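Local coordinates for carbohydrate kinase, FGGY (Novosphingobium aromaticivorans, PDB 3H6E), which probably transfers a phosphate group from ATP to a carbohydrate, as kinases of the FGGY family do, though its own substrate is not established, at residues L307-T312 with E361-R366; G301-T306 with C371-L376; T259-M264 with D401-A406; R297-R302 with T341-F346. All blocks are in the same frame, centred on the assembly; numbering follows the deposited sequence.

Contact 1: L307-T312 with E361-R366; sequences LIEIDT and EDWFER
W363 turns its indole onto L307, I308 and E309 by setting CG anti to its own carbonyl carbon (chi1 -80°). E309 does the same with its CG, then runs extended, which carries its carboxylate to the edge of the indole. The six-membered end of the indole makes the contact. Its CZ3 lies 3.4 Å from L307 O, which sits at the ring edge, near the ring plane. The same CZ3 reaches I308 CA at 3.7 Å. Next to it, W363 CH2 meets E309 CD at 3.8 Å, again at the edge. The carboxylate stands almost upright to the indole, 82° between planes, and E309 runs roughly perpendicular to W363. No hydrogen bond joins the segments. The charge of E309 is taken up by R313, which forms a salt bridge with OE1 and a cation-pi contact with W363. R313 also binds I308 O. With W363 cut back to an alanine, R313 would probably lose its aromatic partner and a gap would open beside the end of helix 300-308. D362 stands at the N-cap of helix 363-384, where its OD1 takes a weak bond from E365 N. E309, with positive phi, is the first residue to leave helix 300-308. The arrangement is a helix C-terminal end packed against a helix N-terminal turn, at the periphery of the C-terminal domain of an FGGY kinase.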
# COMPACT_ATOMS: atom_id res chain seq x y z
N LEU A 307 17.99 11.98 10.28
CA LEU A 307 19.38 11.70 10.61
C LEU A 307 20.38 12.18 9.55
O LEU A 307 21.38 12.81 9.89
CB LEU A 307 19.59 10.20 10.86
CG LEU A 307 19.27 9.61 12.24
CD1 LEU A 307 19.32 10.70 13.30
CD2 LEU A 307 17.92 8.91 12.24
N ILE A 308 20.12 11.87 8.29
CA ILE A 308 21.08 12.19 7.22
C ILE A 308 20.83 13.55 6.57
O ILE A 308 21.60 13.98 5.71
CB ILE A 308 21.16 11.06 6.17
CG1 ILE A 308 19.76 10.66 5.69
CG2 ILE A 308 21.88 9.85 6.73
CD1 ILE A 308 19.25 11.49 4.54
N GLU A 309 19.74 14.20 6.96
CA GLU A 309 19.47 15.59 6.60
C GLU A 309 19.10 15.84 5.13
O GLU A 309 18.07 16.44 4.85
CB GLU A 309 20.63 16.49 7.02
CG GLU A 309 20.90 16.48 8.53
CD GLU A 309 22.05 17.39 8.93
OE1 GLU A 309 22.64 18.05 8.05
OE2 GLU A 309 22.38 17.43 10.14
N ILE A 310 19.94 15.39 4.20
CA ILE A 310 19.75 15.73 2.79
C ILE A 310 19.85 14.54 1.84
O ILE A 310 20.51 13.54 2.14
CB ILE A 310 20.76 16.82 2.35
CG1 ILE A 310 22.20 16.37 2.62
CG2 ILE A 310 20.48 18.15 3.06
CD1 ILE A 310 23.23 17.44 2.33
N ASP A 311 19.21 14.67 0.68
CA ASP A 311 19.20 13.62 -0.34
C ASP A 311 20.60 13.11 -0.64
O ASP A 311 20.79 11.96 -1.04
CB ASP A 311 18.59 14.14 -1.64
CG ASP A 311 17.09 14.32 -1.56
OD1 ASP A 311 16.43 14.26 -2.62
OD2 ASP A 311 16.56 14.52 -0.45
N THR A 312 21.58 13.99 -0.45
CA THR A 312 22.96 13.71 -0.79
C THR A 312 23.59 12.62 0.09
O THR A 312 24.61 12.03 -0.26
CB THR A 312 23.80 15.01 -0.73
OG1 THR A 312 23.83 15.61 -2.03
CG2 THR A 312 25.22 14.74 -0.27
N GLU A 361 30.96 10.67 14.74
CA GLU A 361 31.15 12.05 14.33
C GLU A 361 31.37 12.16 12.82
O GLU A 361 31.52 13.26 12.29
CB GLU A 361 32.29 12.69 15.12
CG GLU A 361 31.92 12.97 16.57
CD GLU A 361 33.12 13.10 17.48
OE1 GLU A 361 34.26 13.13 16.96
OE2 GLU A 361 32.93 13.16 18.71
N ASP A 362 31.38 11.02 12.14
CA ASP A 362 31.47 11.01 10.69
C ASP A 362 30.16 10.51 10.08
O ASP A 362 29.40 9.79 10.72
CB ASP A 362 32.65 10.16 10.22
CG ASP A 362 32.48 8.70 10.58
OD1 ASP A 362 32.57 7.85 9.66
OD2 ASP A 362 32.26 8.40 11.78
N TRP A 363 29.92 10.89 8.82
CA TRP A 363 28.66 10.57 8.16
C TRP A 363 28.46 9.08 7.87
O TRP A 363 27.40 8.54 8.13
CB TRP A 363 28.49 11.40 6.89
CG TRP A 363 28.01 12.79 7.17
CD1 TRP A 363 28.72 13.95 7.04
CD2 TRP A 363 26.72 13.16 7.66
NE1 TRP A 363 27.95 15.02 7.40
CE2 TRP A 363 26.71 14.57 7.79
CE3 TRP A 363 25.57 12.45 7.99
CZ2 TRP A 363 25.60 15.27 8.24
CZ3 TRP A 363 24.46 13.15 8.43
CH2 TRP A 363 24.48 14.54 8.56
N PHE A 364 29.49 8.43 7.34
CA PHE A 364 29.37 7.02 6.98
C PHE A 364 28.97 6.15 8.17
O PHE A 364 28.14 5.26 8.03
CB PHE A 364 30.67 6.51 6.35
CG PHE A 364 30.82 6.88 4.91
CD1 PHE A 364 31.50 8.03 4.54
CD2 PHE A 364 30.26 6.09 3.92
CE1 PHE A 364 31.63 8.37 3.21
CE2 PHE A 364 30.38 6.44 2.58
CZ PHE A 364 31.07 7.58 2.23
N GLU A 365 29.57 6.41 9.33
CA GLU A 365 29.26 5.64 10.52
C GLU A 365 27.90 6.03 11.09
O GLU A 365 27.23 5.22 11.72
CB GLU A 365 30.35 5.80 11.58
CG GLU A 365 31.66 5.14 11.22
CD GLU A 365 32.62 5.06 12.39
OE1 GLU A 365 32.26 5.54 13.48
OE2 GLU A 365 33.74 4.52 12.21
N ARG A 366 27.52 7.28 10.88
CA ARG A 366 26.21 7.75 11.31
C ARG A 366 25.15 7.24 10.34
O ARG A 366 24.06 6.85 10.73
CB ARG A 366 26.18 9.28 11.41
CG ARG A 366 25.54 9.79 12.70
CD ARG A 366 25.50 11.31 12.77
NE ARG A 366 26.81 11.92 12.60
CZ ARG A 366 27.18 13.08 13.14
NH1 ARG A 366 26.33 13.76 13.90
NH2 ARG A 366 28.39 13.56 12.92

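Contact 2: G301-T306 with C371-L376; sequences GREIET and CLYAAL
E303 and Y373 meet between helices 300-308 and 363-384. The CB of E303 points at the opposite helix. Its CG lies anti to the carbonyl carbon (chi1 -45°), and the chain then extends, bringing the carboxylate to the tyrosine hydroxyl. CD comes to 3.5 Å from Y373 OH. OE1 is the working oxygen: it accepts a hydrogen bond of 2.6 Å from Y373 OH. The donor arrives on the syn side, 28° out of the carboxylate plane. OE1 also lies 3.4 Å from Y373 CE2, at the edge of the phenol ring. OE2 stays farther back, 3.7 Å from Y373 OH. The carboxylate and ring planes are 70° apart. L342 N gives OE1 a second hydrogen bond, and T341 OG1 a weak one. These donors would probably favour the charged form of the buried acid. A leucine in place of E303 would probably leave the Y373 hydroxyl and L342 N without their shared acceptor in a buried setting. The next residue on each helix adds an apolar touch: I304 CD1 rests on A374 CB at 4.1 Å. The contact thus joins two helices side by side. The far side of helix 363-384 is covered by other helices: L372 and A375 lie on A406 of helix 401-410, while L372 and L376 meet helix 457-468. The loop 341-346 closes over the carboxylate end.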
# COMPACT_ATOMS: atom_id res chain seq x y z
N GLY A 301 11.56 5.79 6.60
CA GLY A 301 12.24 6.72 5.71
C GLY A 301 12.31 8.14 6.25
O GLY A 301 13.27 8.87 5.99
N ARG A 302 11.30 8.53 7.02
CA ARG A 302 11.24 9.87 7.58
C ARG A 302 12.27 10.06 8.69
O ARG A 302 12.87 11.12 8.82
CB ARG A 302 9.84 10.16 8.11
CG ARG A 302 9.77 11.37 9.03
CD ARG A 302 10.10 12.65 8.29
NE ARG A 302 9.08 13.00 7.31
CZ ARG A 302 8.01 13.74 7.57
NH1 ARG A 302 7.81 14.22 8.79
NH2 ARG A 302 7.14 14.00 6.61
N GLU A 303 12.47 9.01 9.48
CA GLU A 303 13.42 9.08 10.59
C GLU A 303 14.85 9.09 10.07
O GLU A 303 15.68 9.89 10.50
CB GLU A 303 13.19 7.92 11.55
CG GLU A 303 11.73 7.68 11.89
CD GLU A 303 11.54 6.82 13.12
OE1 GLU A 303 12.29 7.02 14.10
OE2 GLU A 303 10.64 5.95 13.11
N ILE A 304 15.12 8.19 9.13
CA ILE A 304 16.42 8.15 8.49
C ILE A 304 16.79 9.52 7.92
O ILE A 304 17.91 10.00 8.10
CB ILE A 304 16.46 7.08 7.38
CG1 ILE A 304 16.37 5.68 7.99
CG2 ILE A 304 17.72 7.23 6.54
CD1 ILE A 304 16.45 4.54 6.98
N GLU A 305 15.83 10.15 7.24
CA GLU A 305 16.05 11.45 6.62
C GLU A 305 16.34 12.53 7.65
O GLU A 305 17.10 13.46 7.39
CB GLU A 305 14.85 11.86 5.77
CG GLU A 305 15.14 13.02 4.83
CD GLU A 305 13.91 13.85 4.52
OE1 GLU A 305 13.41 13.76 3.38
OE2 GLU A 305 13.43 14.57 5.43
N THR A 306 15.72 12.42 8.82
CA THR A 306 16.02 13.34 9.91
C THR A 306 17.50 13.22 10.24
O THR A 306 18.18 14.22 10.44
CB THR A 306 15.19 13.03 11.17
OG1 THR A 306 13.80 12.92 10.82
CG2 THR A 306 15.37 14.12 12.21
N CYS A 371 20.84 2.81 9.34
CA CYS A 371 20.31 1.60 8.70
C CYS A 371 20.08 0.48 9.71
O CYS A 371 19.25 -0.40 9.48
CB CYS A 371 21.27 1.12 7.62
SG CYS A 371 21.46 2.25 6.23
N LEU A 372 20.82 0.51 10.82
CA LEU A 372 20.68 -0.51 11.85
C LEU A 372 19.43 -0.27 12.68
O LEU A 372 18.70 -1.20 13.01
CB LEU A 372 21.91 -0.55 12.76
CG LEU A 372 23.23 -1.00 12.14
CD1 LEU A 372 24.24 -1.35 13.23
CD2 LEU A 372 23.03 -2.17 11.19
N TYR A 373 19.21 1.00 13.03
CA TYR A 373 18.06 1.40 13.83
C TYR A 373 16.74 1.05 13.13
O TYR A 373 15.75 0.70 13.78
CB TYR A 373 18.12 2.90 14.13
CG TYR A 373 16.81 3.51 14.56
CD1 TYR A 373 16.40 3.48 15.89
CD2 TYR A 373 15.97 4.12 13.64
CE1 TYR A 373 15.20 4.03 16.28
CE2 TYR A 373 14.76 4.67 14.02
CZ TYR A 373 14.38 4.63 15.35
OH TYR A 373 13.19 5.18 15.73
N ALA A 374 16.74 1.13 11.81
CA ALA A 374 15.55 0.84 11.02
C ALA A 374 15.33 -0.66 10.93
O ALA A 374 14.19 -1.13 10.79
CB ALA A 374 15.64 1.47 9.64
N ALA A 375 16.42 -1.42 10.99
CA ALA A 375 16.34 -2.87 10.97
C ALA A 375 15.72 -3.37 12.27
O ALA A 375 14.89 -4.28 12.27
CB ALA A 375 17.71 -3.48 10.78
N LEU A 376 16.12 -2.75 13.37
CA LEU A 376 15.66 -3.15 14.70
C LEU A 376 14.19 -2.81 14.91
O LEU A 376 13.45 -3.59 15.51
CB LEU A 376 16.52 -2.49 15.77
CG LEU A 376 18.00 -2.89 15.71
CD1 LEU A 376 18.90 -1.82 16.31
CD2 LEU A 376 18.23 -4.25 16.38

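Contact 3: T259-M264 with D401-A406; sequences TWFIAM and DVFVRA
F261 and F403 form an offset edge-to-face pair. F261 turns an edge to one face of F403, and its CE2 lies over that face. The closest atoms are F261 CE2 and F403 CZ, 3.8 Å apart. F403 CE1 is at 4.0 Å from the same F261 CE2 and lies at the edge of the F261 ring, in its plane. The planes meet at 76°, and the ring centroids are 5.6 Å apart. Two more rings meet F261, both with planes tilted by about 55°: F397, and F298 of the neighbouring strand, which also pairs with F261 through its backbone. L255 of strand 252-256 touches F403.

The backbones are far apart, with 12.0 Å between F261 CA and F403 CA. The phenyl groups bridge that distance, as both CB atoms point across the contact. F403 has CG anti to the backbone N (chi1 171°), which carries its ring off the helix toward the strand. F261 has CG beside its backbone N instead.

F261 belongs to strand 261-266 and F403 to helix 401-410. Helix and sheet meet here in the interior of the C-terminal domain, a layered arrangement as in other members of the actin-like ATPase clan. The pair is buried and purely apolar, so its attraction comes from dispersion and from ring hydrogens set over a pi face. No hydrogen bond between the segments fixes it.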
# COMPACT_ATOMS: atom_id res chain seq x y z
N THR A 259 9.10 6.60 2.65
CA THR A 259 8.72 7.42 3.79
C THR A 259 8.13 6.52 4.87
O THR A 259 8.49 6.62 6.05
CB THR A 259 7.71 8.51 3.42
OG1 THR A 259 8.33 9.46 2.55
CG2 THR A 259 7.23 9.23 4.67
N TRP A 260 7.24 5.63 4.46
CA TRP A 260 6.68 4.62 5.36
C TRP A 260 7.30 3.25 5.09
O TRP A 260 7.38 2.81 3.95
CB TRP A 260 5.16 4.53 5.19
CG TRP A 260 4.39 5.63 5.85
CD1 TRP A 260 4.02 6.83 5.30
CD2 TRP A 260 3.88 5.63 7.19
NE1 TRP A 260 3.32 7.58 6.21
CE2 TRP A 260 3.22 6.87 7.38
CE3 TRP A 260 3.92 4.71 8.24
CZ2 TRP A 260 2.60 7.20 8.58
CZ3 TRP A 260 3.30 5.05 9.44
CH2 TRP A 260 2.65 6.28 9.60
N PHE A 261 7.73 2.59 6.16
CA PHE A 261 8.09 1.19 6.10
C PHE A 261 6.85 0.39 6.51
O PHE A 261 6.35 0.56 7.62
CB PHE A 261 9.24 0.89 7.07
CG PHE A 261 10.58 1.35 6.59
CD1 PHE A 261 10.71 2.54 5.89
CD2 PHE A 261 11.72 0.61 6.86
CE1 PHE A 261 11.96 2.97 5.46
CE2 PHE A 261 12.96 1.03 6.43
CZ PHE A 261 13.08 2.21 5.73
N ILE A 262 6.35 -0.45 5.61
CA ILE A 262 5.13 -1.19 5.88
C ILE A 262 5.30 -2.69 5.70
O ILE A 262 5.68 -3.16 4.63
CB ILE A 262 3.97 -0.72 4.98
CG1 ILE A 262 3.76 0.79 5.12
CG2 ILE A 262 2.69 -1.47 5.33
CD1 ILE A 262 2.68 1.34 4.21
N ALA A 263 5.03 -3.43 6.77
CA ALA A 263 5.07 -4.88 6.72
C ALA A 263 3.68 -5.44 6.47
O ALA A 263 2.77 -5.25 7.29
CB ALA A 263 5.65 -5.44 8.01
N MSE A 264 3.51 -6.12 5.34
CA MSE A 264 2.24 -6.76 5.03
C MSE A 264 2.44 -8.27 4.93
O MSE A 264 3.11 -8.76 4.02
CB MSE A 264 1.68 -6.22 3.72
CG MSE A 264 1.52 -4.70 3.72
SE MSE A 264 0.95 -4.01 1.99
CE MSE A 264 -0.85 -4.77 1.93
N ASP A 401 22.19 -1.78 1.61
CA ASP A 401 22.91 -2.97 2.06
C ASP A 401 22.97 -3.16 3.57
O ASP A 401 22.80 -4.27 4.07
CB ASP A 401 24.33 -3.00 1.48
CG ASP A 401 24.42 -3.83 0.21
OD1 ASP A 401 24.15 -5.05 0.29
OD2 ASP A 401 24.77 -3.27 -0.85
N VAL A 402 23.22 -2.08 4.31
CA VAL A 402 23.32 -2.18 5.76
C VAL A 402 21.97 -2.57 6.36
O VAL A 402 21.91 -3.35 7.31
CB VAL A 402 23.80 -0.86 6.39
CG1 VAL A 402 23.98 -1.03 7.88
CG2 VAL A 402 25.11 -0.41 5.73
N PHE A 403 20.89 -2.02 5.80
CA PHE A 403 19.55 -2.32 6.29
C PHE A 403 19.15 -3.77 6.07
O PHE A 403 18.87 -4.50 7.02
CB PHE A 403 18.51 -1.38 5.66
CG PHE A 403 17.09 -1.77 5.95
CD1 PHE A 403 16.58 -1.65 7.23
CD2 PHE A 403 16.27 -2.25 4.95
CE1 PHE A 403 15.27 -2.02 7.51
CE2 PHE A 403 14.96 -2.62 5.22
CZ PHE A 403 14.46 -2.50 6.50
N VAL A 404 19.14 -4.19 4.81
CA VAL A 404 18.70 -5.53 4.43
C VAL A 404 19.55 -6.60 5.10
O VAL A 404 18.99 -7.60 5.62
CB VAL A 404 18.76 -5.72 2.90
CG1 VAL A 404 18.41 -7.16 2.53
CG2 VAL A 404 17.82 -4.75 2.20
N ARG A 405 20.86 -6.47 5.07
CA ARG A 405 21.75 -7.47 5.66
C ARG A 405 21.64 -7.53 7.18
O ARG A 405 21.79 -8.59 7.78
CB ARG A 405 23.20 -7.23 5.23
CG ARG A 405 23.42 -7.37 3.73
CD ARG A 405 24.90 -7.32 3.37
NE ARG A 405 25.59 -8.55 3.74
CZ ARG A 405 26.88 -8.78 3.52
NH1 ARG A 405 27.62 -7.85 2.93
NH2 ARG A 405 27.43 -9.93 3.90
N ALA A 406 21.38 -6.39 7.81
CA ALA A 406 21.14 -6.36 9.24
C ALA A 406 19.86 -7.13 9.54
O ALA A 406 19.74 -7.80 10.56
CB ALA A 406 21.03 -4.93 9.74

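Contact 4: R297-R302 with T341-F346; sequences RFMGGR and TLMRGF
Selenomethionine M299 lies over F346 and beside M343. Its CE sits above the face of the F346 ring, though the modelled approach is too close to take literally. The selenium is a surer marker: M299 SE lies 4.9 Å from the ring centroid, 13° off the normal, a Met-aromatic contact at some distance. M299 has CG beside its backbone N (chi1 -83°), and this sends the chain out to place the selenium over the ring. Selenomethionine M343 is the other partner. Its CG touches R302 CG at 3.6 Å, while M343 SE is 3.9 Å from R302 NH1. R302 reaches there with a chain bent at chi2 and chi3.

A water links the backbones. It accepts from M299 N at 2.9 Å and gives a weak bond to F346 O.

The second shell is turn geometry. M343 to F346 is a type II beta turn, closed by F346 N on M343 O at 3.0 Å, with G345 at the third position, where positive phi suits glycine. Just before it, T341 OG1 accepts from M343 N at 3.2 Å, an ST turn. On the other segment, M299 is the centre of an inverse gamma turn and the N-cap of helix 300-308. W260 packs on its side chain.

This is where strand 292-298 passes into helix 300-308. The loop between strands 337-339 and 355-357 covers that junction. F298 packs on V377 and A378 of helix 363-384, while T341 and L342 rest on Y373 of the same helix.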
# COMPACT_ATOMS: atom_id res chain seq x y z
N ARG A 297 3.24 -0.78 10.45
CA ARG A 297 4.12 0.22 9.87
C ARG A 297 4.84 1.11 10.88
O ARG A 297 4.54 1.11 12.07
CB ARG A 297 3.39 1.09 8.82
CG ARG A 297 1.87 0.98 8.79
CD ARG A 297 1.21 1.59 10.00
NE ARG A 297 1.05 3.05 9.94
CZ ARG A 297 0.09 3.67 9.26
NH1 ARG A 297 -0.78 2.97 8.55
NH2 ARG A 297 -0.00 5.00 9.28
N PHE A 298 5.81 1.85 10.36
CA PHE A 298 6.47 2.93 11.07
C PHE A 298 7.14 3.79 10.01
O PHE A 298 7.49 3.29 8.94
CB PHE A 298 7.48 2.40 12.10
CG PHE A 298 8.75 1.87 11.50
CD1 PHE A 298 8.79 0.61 10.92
CD2 PHE A 298 9.92 2.62 11.53
CE1 PHE A 298 9.96 0.11 10.37
CE2 PHE A 298 11.10 2.13 10.99
CZ PHE A 298 11.12 0.87 10.40
N MSE A 299 7.30 5.07 10.29
CA MSE A 299 7.79 6.00 9.27
C MSE A 299 9.30 5.94 9.12
O MSE A 299 9.99 6.95 9.31
CB MSE A 299 7.32 7.41 9.57
CG MSE A 299 5.92 7.68 9.07
SE MSE A 299 5.53 9.57 8.95
CE MSE A 299 5.12 9.86 10.82
N GLY A 300 9.80 4.77 8.76
CA GLY A 300 11.22 4.53 8.63
C GLY A 300 11.96 5.59 7.85
O GLY A 300 12.89 6.21 8.36
N GLY A 301 11.56 5.79 6.60
CA GLY A 301 12.24 6.72 5.71
C GLY A 301 12.31 8.14 6.25
O GLY A 301 13.27 8.87 5.99
N ARG A 302 11.30 8.53 7.02
CA ARG A 302 11.24 9.87 7.58
C ARG A 302 12.27 10.06 8.69
O ARG A 302 12.87 11.12 8.82
CB ARG A 302 9.84 10.16 8.11
CG ARG A 302 9.77 11.37 9.03
CD ARG A 302 10.10 12.65 8.29
NE ARG A 302 9.08 13.00 7.31
CZ ARG A 302 8.01 13.74 7.57
NH1 ARG A 302 7.81 14.22 8.79
NH2 ARG A 302 7.14 14.00 6.61
N THR A 341 11.90 7.21 19.50
CA THR A 341 11.57 7.31 18.09
C THR A 341 11.80 8.74 17.59
O THR A 341 11.84 9.68 18.38
CB THR A 341 10.09 6.96 17.83
OG1 THR A 341 9.84 6.96 16.42
CG2 THR A 341 9.17 7.97 18.49
N LEU A 342 11.94 8.89 16.28
CA LEU A 342 12.12 10.21 15.68
C LEU A 342 10.82 10.74 15.08
O LEU A 342 10.80 11.84 14.53
CB LEU A 342 13.24 10.18 14.64
CG LEU A 342 14.63 9.85 15.20
CD1 LEU A 342 14.88 8.35 15.18
CD2 LEU A 342 15.72 10.59 14.43
N MSE A 343 9.75 9.96 15.19
CA MSE A 343 8.42 10.39 14.75
C MSE A 343 7.36 10.13 15.82
O MSE A 343 6.56 9.19 15.69
CB MSE A 343 8.01 9.68 13.46
CG MSE A 343 8.39 10.40 12.19
SE MSE A 343 7.96 12.31 12.19
CE MSE A 343 6.04 12.27 12.51
N ARG A 344 7.35 10.95 16.86
CA ARG A 344 6.38 10.84 17.95
C ARG A 344 4.99 10.48 17.44
O ARG A 344 4.47 11.14 16.55
CB ARG A 344 6.30 12.14 18.75
CG ARG A 344 7.39 12.32 19.77
CD ARG A 344 7.13 11.50 21.02
NE ARG A 344 6.07 12.07 21.85
CZ ARG A 344 5.85 11.72 23.11
NH1 ARG A 344 6.63 10.81 23.69
NH2 ARG A 344 4.87 12.27 23.81
N GLY A 345 4.41 9.43 18.01
CA GLY A 345 3.05 9.04 17.67
C GLY A 345 2.94 8.02 16.54
O GLY A 345 1.83 7.64 16.16
N PHE A 346 4.07 7.56 16.02
CA PHE A 346 4.05 6.64 14.89
C PHE A 346 4.95 5.44 15.11
O PHE A 346 6.01 5.55 15.74
CB PHE A 346 4.46 7.37 13.61
CG PHE A 346 3.56 8.52 13.25
CD1 PHE A 346 2.49 8.34 12.39
CD2 PHE A 346 3.78 9.77 13.79
CE1 PHE A 346 1.67 9.40 12.06
CE2 PHE A 346 2.96 10.84 13.47
CZ PHE A 346 1.90 10.64 12.60
O HOH W 1 7.70 5.90 13.07

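Contact 3 opens first, at strand 261-266, and closes last, at helix 401-410; the other three lie within its loop. Contact 4 opens next, at the end of strand 292-298, and contact 2 starts from the same stretch, sharing G301 and R302. Contact 1 opens at the end of helix 300-308. Contact 4 closes first, in the loop 341-346, so it crosses contact 1; with contact 2 it shares its starting stretch and closes sooner. Contact 1 closes at the start of helix 363-384 and contact 2 farther along it, so contact 1 is nested within contact 2. Together they tie helices 300-308, 363-384 and 401-410 to the sheet of the C-terminal domain.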